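Local coordinates for protein importin subunit beta-1 (Saccharomyces cerevisiae, PDB 3ND2) that carries proteins into the nucleus in partnership with importin alpha, the adaptor that recognises the classical nuclear localization signal of the cargo, at residues A[243-248]-A[269-274]; A[281-286]-A[345-350]; A[327-332]-A[353-358]; A[331-336]-A[386-391]; A[338-343]-A[424-429]. One frame throughout, in Å; residues are numbered along the deposited sequence.

Contact 1: residues A[243-248]-A[269-274]; sequences AAFGCL and ALTIAT
Phe245 reaches from helix 238-255 toward Leu270, Thr271 and Thr274, and the far end of its ring does nearly all the touching. Its CG stands anti to the carbonyl carbon (chi1 -77°), which sends the ring outward from the helix so that CE1 and CZ lead. Thr271 presents its methyl at the ring edge, close to the ring plane, with CG2 4.0 Å from Phe245 CE1. Leu270 arrives on a slant, its CD1 also 4.0 Å from Phe245 CE1. Thr274 and Phe245 point at each other from opposite directions, and the threonine adjoins the CZ end of the ring, although its methyl is less surely placed. Leu248, one turn after Phe245, adds a looser touch, its CD1 4.5 Å from Leu270 CD1.

The two helices belong to successive HEAT repeats, 6 and 7, of the importin beta solenoid. The axes of the short segments come no nearer than 12.6 Å and run at 127° to each other, and a long flat side chain suits a gap of that width. Met285 and Thr286 of helix 280-306 also pack on the Phe245 ring, so three helices meet round it. With an alanine here the ring is gone, and the space between the helices would probably be left underfilled, with Leu270 and the Thr271 methyl lacking the surface they rest on.

Threonine suits position 271 because it serves two environments: CG2 faces the phenylalanine, whereas OG1 is hydrogen-bonded to Leu267 O, one turn back in its own helix, and to Trp290 NE1 of helix 280-306.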
# COMPACT_ATOMS: atom_id res chain seq x y z
N ALA A 243 10.32 15.31 18.19
CA ALA A 243 10.37 15.91 16.86
C ALA A 243 11.81 16.04 16.34
O ALA A 243 12.07 15.81 15.16
CB ALA A 243 9.67 17.27 16.86
N ALA A 244 12.74 16.40 17.22
CA ALA A 244 14.15 16.46 16.86
C ALA A 244 14.69 15.07 16.51
O ALA A 244 15.42 14.92 15.54
CB ALA A 244 14.96 17.11 17.95
N PHE A 245 14.32 14.05 17.31
CA PHE A 245 14.71 12.67 17.00
C PHE A 245 14.06 12.22 15.72
O PHE A 245 14.68 11.51 14.92
CB PHE A 245 14.44 11.69 18.17
CG PHE A 245 15.45 11.77 19.28
CD1 PHE A 245 16.75 11.28 19.10
CD2 PHE A 245 15.12 12.37 20.49
CE1 PHE A 245 17.71 11.39 20.12
CE2 PHE A 245 16.07 12.47 21.52
CZ PHE A 245 17.37 11.98 21.33
N GLY A 246 12.81 12.64 15.51
CA GLY A 246 12.11 12.47 14.23
C GLY A 246 12.84 13.02 13.03
O GLY A 246 12.90 12.38 11.99
N CYS A 247 13.43 14.22 13.17
CA CYS A 247 14.24 14.79 12.10
C CYS A 247 15.51 14.00 11.86
O CYS A 247 15.90 13.81 10.71
CB CYS A 247 14.58 16.25 12.39
SG CYS A 247 13.13 17.27 12.21
N LEU A 248 16.13 13.52 12.95
CA LEU A 248 17.35 12.70 12.87
C LEU A 248 17.08 11.41 12.12
O LEU A 248 17.90 10.98 11.31
CB LEU A 248 17.95 12.41 14.26
CG LEU A 248 18.63 13.56 15.02
CD1 LEU A 248 19.11 13.14 16.41
CD2 LEU A 248 19.78 14.20 14.24
N ALA A 269 26.19 7.98 20.67
CA ALA A 269 26.08 8.03 22.12
C ALA A 269 24.75 8.62 22.57
O ALA A 269 24.14 8.12 23.51
CB ALA A 269 27.26 8.80 22.72
N LEU A 270 24.32 9.68 21.89
CA LEU A 270 23.07 10.38 22.20
C LEU A 270 21.87 9.45 22.06
O LEU A 270 21.11 9.25 23.01
CB LEU A 270 22.90 11.58 21.27
CG LEU A 270 22.05 12.83 21.57
CD1 LEU A 270 21.28 13.20 20.32
CD2 LEU A 270 21.10 12.70 22.75
N THR A 271 21.70 8.87 20.87
CA THR A 271 20.54 8.03 20.59
C THR A 271 20.48 6.77 21.45
O THR A 271 19.40 6.31 21.81
CB THR A 271 20.46 7.66 19.09
OG1 THR A 271 21.65 6.97 18.69
CG2 THR A 271 20.28 8.93 18.23
N ILE A 272 21.64 6.22 21.80
CA ILE A 272 21.71 5.01 22.62
C ILE A 272 21.44 5.32 24.10
O ILE A 272 20.90 4.48 24.82
CB ILE A 272 23.05 4.27 22.42
CG1 ILE A 272 23.12 3.75 20.98
CG2 ILE A 272 23.22 3.11 23.42
CD1 ILE A 272 24.45 3.20 20.59
N ALA A 273 21.82 6.51 24.55
CA ALA A 273 21.58 6.92 25.93
C ALA A 273 20.10 7.23 26.21
O ALA A 273 19.56 6.80 27.23
CB ALA A 273 22.48 8.12 26.31
N THR A 274 19.45 7.95 25.30
CA THR A 274 18.03 8.32 25.48
C THR A 274 17.06 7.18 25.11
O THR A 274 15.84 7.31 25.27
CB THR A 274 17.68 9.70 24.85
OG1 THR A 274 16.49 9.61 24.06
CG2 THR A 274 18.82 10.22 23.99

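Contact 2: residues A[281-286]-A[345-350]; sequences KVASMT and WNVSMS
Small side chains let two helices of neighbouring HEAT repeats come close here: Ser284, on helix 280-306 of repeat 7, lies against Val347, in the first turn of helix 347-362 of repeat 8. The CA atoms of Ser284 and Val347 are only 4.7 Å apart, a spacing that the small Ser284 and Ala283 help to allow. Val347 points at the other helix, and its CG2, anti to the backbone N, rests on the backbone between Ala283 and Ser284, 3.9 Å from Ala283 CB. The hydroxyl of Ser284 lies beside the valine, its OG 3.3 Å from Val347 CA. It makes no hydrogen bond across the contact; its partner is Asp280 O, one turn earlier in the same helix.

The beginning of helix 347-362 is held mostly by residues close by in sequence, with a weak bond from Val347 N to Asp280 OD1 of the other helix. Asn346 is the N-cap, and its OD1 accepts a weak bond from Ser348 N and a short one, 2.5 Å, from Ser348 OG, which lies in the carbonyl plane. Trp345 folds back over this turn: NE1 donates to Ser350 OG at 3.2 Å, the acceptor near the ring plane and the N-H pointing well at it (159°), while Met349 CB sits over the centre of one ring face. At the solvent side, Lys281 brings NZ to 4.3 Å from Trp345 CD1, obliquely to the ring.

Between the two segments, then, the attraction is van der Waals contact, with the weak Asp280 bond just beside it; the serine and asparagine side chains find partners on their own side, so the close approach probably costs little hydrogen bonding.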
# COMPACT_ATOMS: atom_id res chain seq x y z
N LYS A 281 7.42 7.99 24.01
CA LYS A 281 7.55 8.50 22.65
C LYS A 281 8.96 8.95 22.25
O LYS A 281 9.35 8.77 21.10
CB LYS A 281 6.52 9.59 22.35
CG LYS A 281 6.00 9.51 20.92
CD LYS A 281 5.33 8.15 20.63
CE LYS A 281 5.34 7.80 19.13
NZ LYS A 281 4.60 6.51 18.84
N VAL A 282 9.73 9.50 23.19
CA VAL A 282 11.12 9.87 22.92
C VAL A 282 11.99 8.62 22.78
O VAL A 282 12.78 8.50 21.84
CB VAL A 282 11.70 10.86 23.99
CG1 VAL A 282 13.22 11.04 23.85
CG2 VAL A 282 11.00 12.20 23.91
N ALA A 283 11.83 7.68 23.71
CA ALA A 283 12.48 6.37 23.64
C ALA A 283 12.12 5.61 22.34
O ALA A 283 12.97 4.93 21.77
CB ALA A 283 12.13 5.55 24.85
N SER A 284 10.88 5.77 21.87
CA SER A 284 10.41 5.21 20.60
C SER A 284 11.09 5.78 19.37
O SER A 284 11.37 5.06 18.42
CB SER A 284 8.91 5.42 20.43
OG SER A 284 8.18 4.47 21.17
N MET A 285 11.31 7.10 19.40
CA MET A 285 11.95 7.81 18.30
C MET A 285 13.42 7.43 18.09
O MET A 285 13.88 7.33 16.95
CB MET A 285 11.82 9.33 18.46
CG MET A 285 10.50 9.96 18.01
SD MET A 285 9.82 9.52 16.38
CE MET A 285 11.28 9.48 15.35
N THR A 286 14.15 7.23 19.19
CA THR A 286 15.54 6.74 19.13
C THR A 286 15.63 5.29 18.62
O THR A 286 16.57 4.93 17.92
CB THR A 286 16.29 6.85 20.51
OG1 THR A 286 15.65 6.00 21.47
CG2 THR A 286 16.26 8.26 21.02
N TRP A 345 0.13 1.40 20.06
CA TRP A 345 1.57 1.30 19.86
C TRP A 345 2.37 1.98 20.97
O TRP A 345 1.98 3.03 21.49
CB TRP A 345 1.97 1.88 18.49
CG TRP A 345 3.38 1.54 18.03
CD1 TRP A 345 4.52 2.24 18.30
CD2 TRP A 345 3.77 0.44 17.19
NE1 TRP A 345 5.60 1.64 17.70
CE2 TRP A 345 5.17 0.54 17.01
CE3 TRP A 345 3.08 -0.61 16.57
CZ2 TRP A 345 5.89 -0.38 16.23
CZ3 TRP A 345 3.80 -1.53 15.81
CH2 TRP A 345 5.20 -1.40 15.65
N ASN A 346 3.49 1.37 21.32
CA ASN A 346 4.38 1.87 22.36
C ASN A 346 5.79 1.35 22.10
O ASN A 346 5.98 0.47 21.25
CB ASN A 346 3.90 1.44 23.75
CG ASN A 346 3.77 -0.07 23.89
OD1 ASN A 346 4.75 -0.76 24.10
ND2 ASN A 346 2.57 -0.57 23.76
N VAL A 347 6.76 1.89 22.84
CA VAL A 347 8.18 1.58 22.69
C VAL A 347 8.52 0.08 22.67
O VAL A 347 9.42 -0.34 21.94
CB VAL A 347 9.04 2.35 23.74
CG1 VAL A 347 8.86 1.77 25.13
CG2 VAL A 347 10.50 2.36 23.36
N SER A 348 7.81 -0.73 23.46
CA SER A 348 8.06 -2.17 23.47
C SER A 348 7.82 -2.81 22.09
O SER A 348 8.50 -3.77 21.73
CB SER A 348 7.23 -2.87 24.55
OG SER A 348 5.89 -3.02 24.14
N MET A 349 6.88 -2.25 21.34
CA MET A 349 6.58 -2.69 19.96
C MET A 349 7.62 -2.17 18.97
O MET A 349 7.95 -2.86 18.00
CB MET A 349 5.18 -2.23 19.53
CG MET A 349 4.05 -2.77 20.40
SD MET A 349 2.41 -2.38 19.77
CE MET A 349 1.37 -3.13 21.04
N SER A 350 8.09 -0.94 19.20
CA SER A 350 9.20 -0.33 18.46
C SER A 350 10.44 -1.18 18.60
O SER A 350 11.12 -1.46 17.61
CB SER A 350 9.51 1.07 19.00
OG SER A 350 8.68 2.07 18.44

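Contact 3: residues A[327-332]-A[353-358]; sequences PNLLNL and ACLQLF
Leu329 packs against Cys354, Leu355 and Phe358 inside HEAT repeat 8, where helices 317-332 and 347-362 form the helical pair of the repeat. Their short segments run roughly antiparallel, at 145°, with axes 10.0 Å apart, and no hydrogen bond joins them.

The aliphatic contacts centre on Leu329, whose branched end divides its work. CD2 lies 3.8 Å from Cys354 SG. CD1 reaches between the side chains of the other helix, 3.9 Å from Leu355 CD1 and near the Leu355 backbone as well. Leucine suits this place because its two methyls can touch different neighbours at once, and cysteine offers a small apolar partner that allows the branch to approach closely. Leu355 has its CG anti to the backbone N (chi1 -168°), which turns its branches toward helix 317-332.

The aromatic contact is made by Phe358, one turn beyond Cys354. Its ring receives the same Leu329 CD1 at a slant, and Ser321 and Val325 of helix 317-332 pack on it too. Val287 and Ser291 of helix 280-306 adjoin Cys354, joining this pair to the preceding repeat.

Beside Leu329, the side chains of Leu330 and Leu355 meet at about a right angle, with Leu330 CD2 3.9 Å from Leu355 CD2.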
# COMPACT_ATOMS: atom_id res chain seq x y z
N PRO A 327 21.12 -4.78 23.91
CA PRO A 327 20.67 -4.89 25.30
C PRO A 327 19.63 -3.84 25.71
O PRO A 327 18.75 -4.13 26.52
CB PRO A 327 21.97 -4.72 26.10
CG PRO A 327 23.03 -5.15 25.16
CD PRO A 327 22.58 -4.62 23.83
N ASN A 328 19.73 -2.63 25.15
CA ASN A 328 18.71 -1.59 25.33
C ASN A 328 17.39 -1.93 24.65
O ASN A 328 16.33 -1.66 25.22
CB ASN A 328 19.23 -0.22 24.87
CG ASN A 328 20.23 0.40 25.85
OD1 ASN A 328 20.95 -0.30 26.55
ND2 ASN A 328 20.27 1.72 25.89
N LEU A 329 17.44 -2.54 23.46
CA LEU A 329 16.22 -3.07 22.82
C LEU A 329 15.55 -4.16 23.67
O LEU A 329 14.33 -4.19 23.78
CB LEU A 329 16.51 -3.64 21.42
CG LEU A 329 17.01 -2.73 20.30
CD1 LEU A 329 17.19 -3.56 19.02
CD2 LEU A 329 16.09 -1.53 20.06
N LEU A 330 16.36 -5.04 24.26
CA LEU A 330 15.84 -6.14 25.06
C LEU A 330 15.10 -5.68 26.32
O LEU A 330 14.03 -6.20 26.63
CB LEU A 330 16.96 -7.12 25.41
CG LEU A 330 17.49 -7.93 24.21
CD1 LEU A 330 18.69 -8.79 24.60
CD2 LEU A 330 16.39 -8.77 23.57
N ASN A 331 15.68 -4.71 27.03
CA ASN A 331 15.05 -4.11 28.20
C ASN A 331 13.75 -3.39 27.87
O ASN A 331 12.83 -3.36 28.68
CB ASN A 331 16.01 -3.16 28.92
CG ASN A 331 17.13 -3.89 29.68
OD1 ASN A 331 17.09 -5.12 29.86
ND2 ASN A 331 18.12 -3.12 30.14
N LEU A 332 13.68 -2.78 26.69
CA LEU A 332 12.48 -2.04 26.29
C LEU A 332 11.29 -2.94 26.00
O LEU A 332 10.14 -2.52 26.18
CB LEU A 332 12.77 -1.10 25.12
CG LEU A 332 13.66 0.11 25.42
CD1 LEU A 332 14.00 0.88 24.16
CD2 LEU A 332 13.05 1.02 26.48
N ALA A 353 10.27 -4.60 16.79
CA ALA A 353 10.47 -4.29 15.36
C ALA A 353 11.91 -3.96 14.98
O ALA A 353 12.40 -4.38 13.93
CB ALA A 353 9.55 -3.17 14.92
N CYS A 354 12.59 -3.19 15.82
CA CYS A 354 14.00 -2.84 15.61
C CYS A 354 14.89 -4.06 15.75
O CYS A 354 15.86 -4.24 15.01
CB CYS A 354 14.42 -1.78 16.62
SG CYS A 354 16.05 -1.12 16.32
N LEU A 355 14.56 -4.91 16.71
CA LEU A 355 15.30 -6.12 16.97
C LEU A 355 15.23 -7.09 15.78
O LEU A 355 16.24 -7.72 15.45
CB LEU A 355 14.77 -6.78 18.25
CG LEU A 355 15.54 -7.91 18.89
CD1 LEU A 355 16.92 -7.44 19.37
CD2 LEU A 355 14.70 -8.45 20.04
N GLN A 356 14.05 -7.19 15.17
CA GLN A 356 13.83 -7.97 13.94
C GLN A 356 14.67 -7.46 12.79
O GLN A 356 15.19 -8.25 12.01
CB GLN A 356 12.36 -7.92 13.51
CG GLN A 356 11.51 -9.01 14.14
CD GLN A 356 10.03 -8.67 14.22
OE1 GLN A 356 9.41 -8.27 13.24
NE2 GLN A 356 9.45 -8.85 15.42
N LEU A 357 14.77 -6.14 12.69
CA LEU A 357 15.58 -5.48 11.67
C LEU A 357 17.08 -5.71 11.88
O LEU A 357 17.82 -5.91 10.92
CB LEU A 357 15.25 -3.99 11.62
CG LEU A 357 13.96 -3.56 10.90
CD1 LEU A 357 13.62 -2.12 11.22
CD2 LEU A 357 14.06 -3.77 9.39
N PHE A 358 17.51 -5.69 13.14
CA PHE A 358 18.88 -6.04 13.53
C PHE A 358 19.24 -7.49 13.19
O PHE A 358 20.38 -7.78 12.78
CB PHE A 358 19.06 -5.85 15.04
CG PHE A 358 19.74 -4.59 15.44
CD1 PHE A 358 21.12 -4.56 15.63
CD2 PHE A 358 19.01 -3.42 15.66
CE1 PHE A 358 21.77 -3.38 16.01
CE2 PHE A 358 19.66 -2.23 16.04
CZ PHE A 358 21.04 -2.22 16.21

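Contact 4: residues A[331-336]-A[386-391]; sequences NLLTRQ and REAAVM
The turn that follows helix 317-332 of HEAT repeat 8 packs on helix 383-395 of repeat 9, with Leu333 and Gln336 meeting Ala388 and Glu387. Residues Leu332 to Arg335 form a type I beta turn that leads the chain away from the helix. Thr334 helps to hold it: OG1 donates to Asn331 O at 2.6 Å, a carbonyl that also accepts from Thr334 N, while the threonine methyl is left to touch Ala388.

The apolar half is built on alanine. Leu333 CB lies 3.8 Å from Ala388 CB, and the small residue lets the two backbones approach to 5.3 Å between their CA atoms. The leucine then extends along the helix, CD2 reaching 3.9 Å from Met391 CG, one turn after Glu387.

The polar half joins an amide to a carboxylate. Gln336 NE2 donates to Glu387 OE1 at 2.8 Å, nearly straight at 165°, and the acceptor lies close to the amide plane. The two side chains slide past each other in opposite directions, both bent at chi2, with amide and carboxylate planes 65° apart. Glu387 OE1 is met on its anti side, somewhat out of the carboxylate plane; OE2 is bonded to Thr430 OG1 of helix 425-441, so the glutamate bridges to a further repeat. A leucine at Gln336 has no N-H to give, and Glu387 OE1 would probably be left to a water alone among the partners described, weakening the tie between turn and helix.

That water completes the link, donating to Leu333 O at 2.7 Å and to Glu387 OE1 at 2.8 Å.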
# COMPACT_ATOMS: atom_id res chain seq x y z
N ASN A 331 15.68 -4.71 27.03
CA ASN A 331 15.05 -4.11 28.20
C ASN A 331 13.75 -3.39 27.87
O ASN A 331 12.83 -3.36 28.68
CB ASN A 331 16.01 -3.16 28.92
CG ASN A 331 17.13 -3.89 29.68
OD1 ASN A 331 17.09 -5.12 29.86
ND2 ASN A 331 18.12 -3.12 30.14
N LEU A 332 13.68 -2.78 26.69
CA LEU A 332 12.48 -2.04 26.29
C LEU A 332 11.29 -2.94 26.00
O LEU A 332 10.14 -2.52 26.18
CB LEU A 332 12.77 -1.10 25.12
CG LEU A 332 13.66 0.11 25.42
CD1 LEU A 332 14.00 0.88 24.16
CD2 LEU A 332 13.05 1.02 26.48
N LEU A 333 11.56 -4.17 25.58
CA LEU A 333 10.52 -5.19 25.37
C LEU A 333 9.63 -5.38 26.60
O LEU A 333 8.48 -5.82 26.47
CB LEU A 333 11.15 -6.53 24.99
CG LEU A 333 11.97 -6.72 23.71
CD1 LEU A 333 12.55 -8.11 23.73
CD2 LEU A 333 11.14 -6.51 22.46
N THR A 334 10.15 -5.03 27.78
CA THR A 334 9.42 -5.19 29.05
C THR A 334 8.52 -3.99 29.39
O THR A 334 8.01 -3.89 30.51
CB THR A 334 10.37 -5.49 30.25
OG1 THR A 334 11.23 -4.37 30.49
CG2 THR A 334 11.21 -6.74 29.98
N ARG A 335 8.31 -3.10 28.42
CA ARG A 335 7.43 -1.94 28.58
C ARG A 335 6.07 -2.09 27.87
O ARG A 335 5.54 -1.13 27.29
CB ARG A 335 8.12 -0.68 28.06
CG ARG A 335 9.29 -0.20 28.88
CD ARG A 335 9.56 1.25 28.57
NE ARG A 335 10.82 1.72 29.14
CZ ARG A 335 11.35 2.91 28.88
NH1 ARG A 335 10.74 3.75 28.05
NH2 ARG A 335 12.51 3.24 29.43
N GLN A 336 5.50 -3.30 27.93
CA GLN A 336 4.18 -3.58 27.36
C GLN A 336 3.09 -2.81 28.10
O GLN A 336 3.26 -2.44 29.27
CB GLN A 336 3.86 -5.09 27.41
CG GLN A 336 4.97 -6.02 26.94
CD GLN A 336 5.92 -6.43 28.06
OE1 GLN A 336 6.17 -5.67 28.99
NE2 GLN A 336 6.46 -7.64 27.97
N ARG A 386 8.54 -12.94 30.63
CA ARG A 386 8.25 -14.14 29.84
C ARG A 386 7.77 -13.79 28.44
O ARG A 386 8.13 -14.47 27.49
CB ARG A 386 7.26 -15.05 30.55
CG ARG A 386 7.77 -15.59 31.86
CD ARG A 386 6.90 -16.69 32.41
NE ARG A 386 5.48 -16.37 32.43
CZ ARG A 386 4.85 -15.70 33.39
NH1 ARG A 386 5.52 -15.24 34.44
NH2 ARG A 386 3.55 -15.47 33.30
N GLU A 387 6.96 -12.74 28.32
CA GLU A 387 6.47 -12.29 27.00
C GLU A 387 7.61 -11.68 26.20
O GLU A 387 7.71 -11.91 24.99
CB GLU A 387 5.31 -11.31 27.16
CG GLU A 387 4.61 -10.90 25.86
CD GLU A 387 5.35 -9.80 25.08
OE1 GLU A 387 6.24 -9.13 25.65
OE2 GLU A 387 5.04 -9.60 23.88
N ALA A 388 8.46 -10.89 26.86
CA ALA A 388 9.65 -10.31 26.25
C ALA A 388 10.60 -11.39 25.68
O ALA A 388 11.15 -11.22 24.59
CB ALA A 388 10.37 -9.43 27.25
N ALA A 389 10.79 -12.49 26.42
CA ALA A 389 11.59 -13.62 25.95
C ALA A 389 11.04 -14.28 24.67
O ALA A 389 11.82 -14.69 23.81
CB ALA A 389 11.76 -14.67 27.06
N VAL A 390 9.72 -14.39 24.55
CA VAL A 390 9.13 -15.00 23.36
C VAL A 390 9.16 -14.02 22.18
O VAL A 390 9.42 -14.42 21.04
CB VAL A 390 7.68 -15.49 23.57
CG1 VAL A 390 7.46 -16.79 22.84
CG2 VAL A 390 7.39 -15.68 25.01
N MET A 391 8.88 -12.75 22.45
CA MET A 391 9.05 -11.70 21.46
C MET A 391 10.48 -11.72 20.90
O MET A 391 10.67 -11.82 19.69
CB MET A 391 8.74 -10.33 22.07
CG MET A 391 8.71 -9.21 21.03
SD MET A 391 7.40 -9.52 19.81
CE MET A 391 5.94 -9.06 20.73
O HOH W 1 7.54 -7.06 24.28

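Contact 5: residues A[338-343]-A[424-429]; sequences EDPEDD and SLQVKE
Pro340 presses its ring against Leu425 and Gln426, and this is the close-packed part of the contact. Pro340 CB is 3.5 Å from Leu425 CD2, the two side chains crossing at about a right angle. Leu425 has its CG anti to the backbone N (chi1 164°), an arrangement that carries its branch toward the proline. The same Pro340 CB lies 3.5 Å from Gln426 NE2, since the glutamine chain bends at chi2 and brings its amide back over the proline ring. A weak bond from Ser424 OG, at the N-cap of the helix, to Gln426 OE1 helps to hold that amide.

These residues join the long loop between the two helices of HEAT repeat 8 to the start of helix 425-441 in repeat 10, passing over the repeat between. Proline suits the loop: its restricted backbone fits the second position of the type I turn from Asp339 to Asp342. The turn is braced by an Asx turn, in which Asp339 OD1 accepts from Glu341 N at 3.0 Å.

Toward solvent the contact thins into charges. Glu429 comes no nearer than 4.4 Å, from OE1 to Pro340 O, and Asp343 OD2 stays 5.0 Å from Glu429 OE2, two like charges whose repulsion is probably eased by Lys468, the salt-bridge partner of Asp343. At the other end, the Glu338 carboxylate makes a salt bridge with Arg384.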
# COMPACT_ATOMS: atom_id res chain seq x y z
N GLU A 338 -0.19 -2.35 30.28
CA GLU A 338 -0.76 -3.15 31.38
C GLU A 338 -2.04 -3.89 30.95
O GLU A 338 -2.24 -5.06 31.30
CB GLU A 338 -1.03 -2.28 32.62
CG GLU A 338 0.04 -2.37 33.70
CD GLU A 338 0.18 -3.77 34.30
OE1 GLU A 338 -0.84 -4.35 34.72
OE2 GLU A 338 1.32 -4.28 34.34
N ASP A 339 -2.88 -3.18 30.21
CA ASP A 339 -4.12 -3.73 29.67
C ASP A 339 -3.80 -4.66 28.50
O ASP A 339 -3.26 -4.22 27.48
CB ASP A 339 -5.05 -2.58 29.23
CG ASP A 339 -6.43 -3.06 28.79
OD1 ASP A 339 -6.73 -4.28 28.78
OD2 ASP A 339 -7.25 -2.18 28.44
N PRO A 340 -4.13 -5.96 28.64
CA PRO A 340 -3.88 -6.93 27.57
C PRO A 340 -4.72 -6.71 26.31
O PRO A 340 -4.46 -7.34 25.28
CB PRO A 340 -4.22 -8.28 28.22
CG PRO A 340 -5.18 -7.95 29.29
CD PRO A 340 -4.77 -6.60 29.81
N GLU A 341 -5.69 -5.80 26.38
CA GLU A 341 -6.58 -5.51 25.25
C GLU A 341 -6.40 -4.09 24.68
O GLU A 341 -7.27 -3.59 23.96
CB GLU A 341 -8.04 -5.74 25.67
CG GLU A 341 -8.31 -7.16 26.19
CD GLU A 341 -9.75 -7.39 26.59
OE1 GLU A 341 -10.41 -6.46 27.09
OE2 GLU A 341 -10.22 -8.54 26.42
N ASP A 342 -5.24 -3.48 24.98
CA ASP A 342 -4.98 -2.06 24.71
C ASP A 342 -4.46 -1.77 23.30
O ASP A 342 -4.75 -0.70 22.75
CB ASP A 342 -4.04 -1.48 25.77
CG ASP A 342 -3.74 0.01 25.56
OD1 ASP A 342 -4.62 0.78 25.11
OD2 ASP A 342 -2.60 0.42 25.87
N ASP A 343 -3.68 -2.69 22.73
CA ASP A 343 -3.27 -2.62 21.31
C ASP A 343 -2.47 -1.41 20.84
O ASP A 343 -1.68 -1.54 19.90
CB ASP A 343 -4.49 -2.77 20.39
CG ASP A 343 -4.53 -4.11 19.70
OD1 ASP A 343 -5.31 -4.24 18.73
OD2 ASP A 343 -3.79 -5.03 20.12
N SER A 424 -0.78 -15.47 31.66
CA SER A 424 -0.81 -14.14 31.07
C SER A 424 -1.27 -14.20 29.62
O SER A 424 -0.71 -14.94 28.81
CB SER A 424 0.56 -13.48 31.16
OG SER A 424 0.58 -12.23 30.49
N LEU A 425 -2.29 -13.40 29.31
CA LEU A 425 -2.85 -13.31 27.97
C LEU A 425 -1.77 -12.85 26.99
O LEU A 425 -1.63 -13.44 25.92
CB LEU A 425 -4.09 -12.38 27.96
CG LEU A 425 -4.73 -11.78 26.69
CD1 LEU A 425 -4.97 -12.79 25.59
CD2 LEU A 425 -6.04 -11.07 27.04
N GLN A 426 -1.00 -11.85 27.40
CA GLN A 426 0.10 -11.29 26.61
C GLN A 426 1.14 -12.32 26.20
O GLN A 426 1.60 -12.31 25.06
CB GLN A 426 0.79 -10.15 27.37
CG GLN A 426 -0.09 -8.94 27.64
CD GLN A 426 -0.74 -8.97 29.02
OE1 GLN A 426 -0.95 -10.03 29.61
NE2 GLN A 426 -1.05 -7.79 29.54
N VAL A 427 1.51 -13.20 27.13
CA VAL A 427 2.47 -14.26 26.89
C VAL A 427 1.93 -15.24 25.84
O VAL A 427 2.65 -15.61 24.91
CB VAL A 427 2.84 -15.04 28.20
CG1 VAL A 427 3.78 -16.20 27.91
CG2 VAL A 427 3.46 -14.11 29.24
N LYS A 428 0.68 -15.65 25.98
CA LYS A 428 0.09 -16.62 25.06
C LYS A 428 -0.10 -16.04 23.67
O LYS A 428 0.15 -16.70 22.65
CB LYS A 428 -1.23 -17.17 25.62
CG LYS A 428 -1.07 -18.00 26.89
CD LYS A 428 -2.37 -18.67 27.32
CE LYS A 428 -3.40 -17.66 27.83
NZ LYS A 428 -4.65 -18.34 28.28
N GLU A 429 -0.54 -14.79 23.62
CA GLU A 429 -0.66 -14.07 22.36
C GLU A 429 0.65 -14.04 21.59
O GLU A 429 0.69 -14.41 20.42
CB GLU A 429 -1.13 -12.65 22.64
CG GLU A 429 -1.30 -11.82 21.41
CD GLU A 429 -1.87 -10.48 21.70
OE1 GLU A 429 -2.11 -10.17 22.89
OE2 GLU A 429 -2.09 -9.72 20.74

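The five contacts follow the HEAT solenoid from repeat 6 to repeat 10. Contact 1 joins repeats 6 and 7 and closes along the chain before the others open; contact 2 joins repeats 7 and 8, contact 3 lies within repeat 8, and contacts 4 and 5 tie repeat 8 to repeats 9 and 10. Contacts 2 and 3 share helix 347-362, and contacts 3 and 4 share helix 317-332, with centres about 11 and 10 Å apart. Centres of contacts 1 and 5 are about 29 Å apart. Packing thus passes continuously from repeat to repeat, as in a superhelical solenoid, with the long loop of repeat 8 adding a longer-range tie.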